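Translation initiation factor eIF-2B (Pyrococcus horikoshii, PDB 1VB5) probably catalyses the exchange of initiation factor 2-bound GDP for GTP, as a member of the eIF-2B alpha/beta/delta subunit family. Local coordinates at residues S179-G184 and I212-A217; V195-T200 and N248-V253. All blocks are in the same frame, centred on the assembly; numbering follows the deposited sequence.

Contact 1 (S179-G184 and I212-A217); sequences SIAIVG and IPFYVA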
# COMPACT_ATOMS: atom_id res chain seq x y z
N SER B 179 -7.67 -14.65 8.73
CA SER B 179 -7.27 -15.87 9.41
C SER B 179 -6.25 -16.59 8.52
O SER B 179 -5.58 -17.53 8.96
CB SER B 179 -8.48 -16.77 9.65
OG SER B 179 -9.04 -17.18 8.41
N ILE B 180 -6.16 -16.15 7.28
CA ILE B 180 -5.24 -16.74 6.32
C ILE B 180 -5.10 -15.84 5.10
O ILE B 180 -6.04 -15.15 4.71
CB ILE B 180 -5.72 -18.15 5.88
CG1 ILE B 180 -4.70 -18.78 4.93
CG2 ILE B 180 -7.08 -18.05 5.20
CD1 ILE B 180 -4.98 -20.26 4.63
N ALA B 181 -3.91 -15.84 4.52
CA ALA B 181 -3.62 -15.03 3.34
C ALA B 181 -3.26 -15.96 2.19
O ALA B 181 -2.52 -16.94 2.37
CB ALA B 181 -2.47 -14.07 3.64
N ILE B 182 -3.78 -15.65 1.01
CA ILE B 182 -3.52 -16.44 -0.19
C ILE B 182 -3.31 -15.50 -1.36
O ILE B 182 -4.23 -14.79 -1.77
CB ILE B 182 -4.70 -17.39 -0.52
CG1 ILE B 182 -4.93 -18.37 0.63
CG2 ILE B 182 -4.40 -18.16 -1.80
CD1 ILE B 182 -6.08 -19.34 0.39
N VAL B 183 -2.10 -15.48 -1.91
CA VAL B 183 -1.79 -14.63 -3.05
C VAL B 183 -1.23 -15.50 -4.17
O VAL B 183 -0.84 -16.65 -3.95
CB VAL B 183 -0.76 -13.53 -2.70
CG1 VAL B 183 -1.29 -12.67 -1.55
CG2 VAL B 183 0.58 -14.16 -2.32
N GLY B 184 -1.20 -14.95 -5.38
CA GLY B 184 -0.67 -15.68 -6.51
C GLY B 184 0.82 -15.41 -6.62
O GLY B 184 1.46 -15.00 -5.65
N ILE B 212 -0.42 -14.70 10.90
CA ILE B 212 -1.44 -15.09 9.94
C ILE B 212 -0.73 -15.89 8.85
O ILE B 212 0.13 -15.37 8.15
CB ILE B 212 -2.11 -13.84 9.33
CG1 ILE B 212 -2.87 -13.10 10.43
CG2 ILE B 212 -3.07 -14.24 8.21
CD1 ILE B 212 -2.92 -11.63 10.22
N PRO B 213 -1.07 -17.19 8.73
CA PRO B 213 -0.43 -18.02 7.70
C PRO B 213 -0.55 -17.43 6.31
O PRO B 213 -1.64 -17.12 5.84
CB PRO B 213 -1.12 -19.38 7.86
CG PRO B 213 -2.35 -19.09 8.68
CD PRO B 213 -1.95 -17.98 9.59
N PHE B 214 0.60 -17.30 5.66
CA PHE B 214 0.71 -16.71 4.33
C PHE B 214 1.02 -17.77 3.27
O PHE B 214 2.12 -18.32 3.25
CB PHE B 214 1.83 -15.66 4.36
CG PHE B 214 1.89 -14.77 3.16
CD1 PHE B 214 1.18 -13.57 3.13
CD2 PHE B 214 2.70 -15.09 2.08
CE1 PHE B 214 1.30 -12.70 2.06
CE2 PHE B 214 2.82 -14.22 0.99
CZ PHE B 214 2.12 -13.02 0.98
N TYR B 215 0.07 -18.03 2.38
CA TYR B 215 0.29 -19.03 1.33
C TYR B 215 0.35 -18.40 -0.05
O TYR B 215 -0.33 -17.42 -0.35
CB TYR B 215 -0.82 -20.09 1.34
CG TYR B 215 -0.73 -21.07 2.48
CD1 TYR B 215 -1.22 -20.76 3.75
CD2 TYR B 215 -0.14 -22.33 2.29
CE1 TYR B 215 -1.14 -21.68 4.80
CE2 TYR B 215 -0.05 -23.25 3.33
CZ TYR B 215 -0.55 -22.92 4.58
OH TYR B 215 -0.49 -23.87 5.59
N VAL B 216 1.18 -19.00 -0.90
CA VAL B 216 1.36 -18.54 -2.27
C VAL B 216 0.87 -19.64 -3.21
O VAL B 216 1.23 -20.80 -3.05
CB VAL B 216 2.84 -18.24 -2.56
CG1 VAL B 216 3.03 -17.89 -4.04
CG2 VAL B 216 3.32 -17.12 -1.66
N ALA B 217 0.04 -19.27 -4.18
CA ALA B 217 -0.48 -20.23 -5.15
C ALA B 217 0.30 -20.07 -6.44
O ALA B 217 0.22 -19.02 -7.09
CB ALA B 217 -1.96 -19.99 -5.39

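Contact 2 (V195-T200 and N248-V253); sequences VNKAGT and NVLFDV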
# COMPACT_ATOMS: atom_id res chain seq x y z
N VAL B 195 8.02 -13.68 -6.57
CA VAL B 195 7.89 -12.43 -7.30
C VAL B 195 6.39 -12.26 -7.57
O VAL B 195 5.74 -13.16 -8.12
CB VAL B 195 8.63 -12.48 -8.65
CG1 VAL B 195 8.45 -11.15 -9.37
CG2 VAL B 195 10.11 -12.77 -8.42
N ASN B 196 5.85 -11.12 -7.17
CA ASN B 196 4.43 -10.88 -7.35
C ASN B 196 4.16 -9.39 -7.36
O ASN B 196 5.07 -8.59 -7.14
CB ASN B 196 3.63 -11.57 -6.23
CG ASN B 196 2.16 -11.72 -6.56
OD1 ASN B 196 1.80 -12.22 -7.63
ND2 ASN B 196 1.30 -11.30 -5.64
N LYS B 197 2.91 -9.01 -7.62
CA LYS B 197 2.52 -7.61 -7.65
C LYS B 197 3.13 -6.83 -6.48
O LYS B 197 3.13 -7.30 -5.34
CB LYS B 197 0.99 -7.50 -7.61
CG LYS B 197 0.47 -6.08 -7.72
CD LYS B 197 0.72 -5.50 -9.11
CE LYS B 197 0.50 -3.98 -9.12
NZ LYS B 197 -0.84 -3.60 -8.59
N ALA B 198 3.64 -5.64 -6.78
CA ALA B 198 4.24 -4.78 -5.77
C ALA B 198 3.27 -4.63 -4.60
O ALA B 198 2.09 -4.35 -4.79
CB ALA B 198 4.55 -3.42 -6.36
N GLY B 199 3.78 -4.81 -3.38
CA GLY B 199 2.94 -4.71 -2.21
C GLY B 199 2.75 -6.04 -1.49
O GLY B 199 2.44 -6.06 -0.30
N THR B 200 2.95 -7.14 -2.21
CA THR B 200 2.80 -8.48 -1.64
C THR B 200 3.76 -8.65 -0.46
O THR B 200 3.42 -9.26 0.55
CB THR B 200 3.09 -9.58 -2.70
OG1 THR B 200 2.25 -9.39 -3.84
CG2 THR B 200 2.84 -10.96 -2.11
N ASN B 248 6.60 3.61 -11.05
CA ASN B 248 5.65 2.50 -11.01
C ASN B 248 6.27 1.13 -11.28
O ASN B 248 6.10 0.57 -12.37
CB ASN B 248 4.52 2.79 -12.00
CG ASN B 248 3.47 1.68 -12.07
OD1 ASN B 248 3.08 1.11 -11.05
ND2 ASN B 248 3.00 1.40 -13.27
N VAL B 249 7.00 0.61 -10.30
CA VAL B 249 7.61 -0.71 -10.41
C VAL B 249 6.47 -1.65 -10.06
O VAL B 249 5.98 -1.67 -8.92
CB VAL B 249 8.77 -0.88 -9.39
CG1 VAL B 249 9.39 -2.27 -9.51
CG2 VAL B 249 9.84 0.19 -9.63
N LEU B 250 6.03 -2.43 -11.05
CA LEU B 250 4.89 -3.32 -10.88
C LEU B 250 5.07 -4.58 -10.05
O LEU B 250 4.10 -5.12 -9.53
CB LEU B 250 4.34 -3.70 -12.26
CG LEU B 250 3.75 -2.54 -13.07
CD1 LEU B 250 3.75 -2.90 -14.54
CD2 LEU B 250 2.34 -2.22 -12.57
N PHE B 251 6.30 -5.07 -9.93
CA PHE B 251 6.50 -6.30 -9.16
C PHE B 251 7.52 -6.20 -8.05
O PHE B 251 8.45 -5.38 -8.10
CB PHE B 251 6.86 -7.45 -10.10
CG PHE B 251 5.91 -7.59 -11.26
CD1 PHE B 251 6.14 -6.92 -12.45
CD2 PHE B 251 4.77 -8.38 -11.15
CE1 PHE B 251 5.24 -7.02 -13.52
CE2 PHE B 251 3.87 -8.49 -12.21
CZ PHE B 251 4.11 -7.80 -13.39
N ASP B 252 7.34 -7.05 -7.05
CA ASP B 252 8.22 -7.08 -5.90
C ASP B 252 8.68 -8.49 -5.61
O ASP B 252 8.31 -9.44 -6.29
CB ASP B 252 7.49 -6.54 -4.68
CG ASP B 252 6.50 -7.55 -4.07
OD1 ASP B 252 5.55 -7.99 -4.76
OD2 ASP B 252 6.66 -7.91 -2.89
N VAL B 253 9.48 -8.60 -4.55
CA VAL B 253 10.03 -9.88 -4.12
C VAL B 253 9.77 -10.16 -2.64
O VAL B 253 10.07 -9.34 -1.78
CB VAL B 253 11.55 -9.91 -4.37
CG1 VAL B 253 12.10 -11.29 -4.02
CG2 VAL B 253 11.84 -9.56 -5.81

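Contact 1 (S179-G184 and I212-A217)
Ala181, Ile182 and Val183 pair in parallel register with Phe214, Tyr215 and Val216, the axes of strands 180-183 and 214-217 approaching to 4.8 Å with 23° between their directions. The ladder has four rungs: Ala181 N to Pro213 O, Tyr215 N to Ala181 O, Val183 N to Tyr215 O and Ala217 N to Val183 O, the last 2.8 Å long. Two of these oxygens also receive a CA-H contact, Tyr215 O from Ile182 CA at 3.3 Å and Val183 O from Val216 CA.

On the sheet face of Ala181, Val183, Phe214 and Val216, the phenyl ring reaches over to the neighbouring strand. Phe214 CD1 lies 3.7 Å from Ala181 CB, and Phe214 CZ lies 3.8 Å from Val183 CG2. Phe214 CG is anti to the backbone N (chi1 -168°), which carries the ring along the strand toward Val183. The same methyl, Val183 CG2, meets Val216 CG2 at 4.1 Å. Nearer the strand starts, Ile180 CD1 packs obliquely on Tyr215 CD1 at 3.9 Å, while Ile212 CG2 rests against the backbone of Ile180.

These are inner strands of the Rossmann-like sheet, joined by a connection that includes helix 200-209. That helix packs on Val183 and Phe214 through Leu203 and Ala204, helix 120-131 meets Ile182 and Ala217, and strands 111-115 and 261-264 flank the pair.

Contact 2 (V195-T200 and N248-V253)
The Phe251 ring turns an edge to the backbone of Asn196, Phe251 CD2 lying 4.0 Å from Asn196 C, with Lys197 N placed obliquely; Asn59 and Asp186 also touch this side chain. Phe251 belongs to a small three-stranded antiparallel sheet in which strand 251-254 pairs with strand 194-197. Asn196 and Asp252 form a hydrogen-bonded pair: Asp252 N gives a nearly straight bond to Asn196 O (2.7 Å, 172° at the hydrogen), and Asn196 N returns one to Asp252 O. Past this pair the strand enters a type II turn, Lys197 to Thr200, with Gly199 as N-cap of helix 200-209. Ala198 N bonds Leu250 O from above the carbonyl plane, and the aliphatic Lys197 CD lies 3.4 Å from that oxygen before NZ reaches its salt bridge with Glu148.

Asp252 CG sits between its backbone N and carbonyl carbon (chi1 77°), turning the carboxylate toward the 197-200 turn, with Asp252 OD1 3.6 Å from Thr200 CB; OD2 accepts from Tyr201 N in the first turn of the helix. Across the dimer, Leu173 of the second subunit packs on Asp252. Thr200 N and OG1 both bond Lys197 O, the hydroxyl in the carbonyl plane on a lone pair, and Asn196 ND2 donates to Thr200 OG1 at 2.8 Å.

In the fold
Both contacts are buried, yet contact 1 joins neighbouring strands inside the main Rossmann-like sheet whereas contact 2 builds part of a small antiparallel sheet reached by the second subunit. Their segments alternate along the chain, and helix 200-209 connects them: it starts at the turn of contact 2 and leads toward strand 214-217 of contact 1. The two also touch directly, since Thr200 CG2 packs against Phe214 CZ and Val183 CG2, and Gly184 adjoins Asn196. Their chemistry differs accordingly. Both are held by backbone pairing; to it contact 1 adds aliphatic and aromatic packing, contact 2 a hydroxyl, an amide and a carboxylate around a helix start.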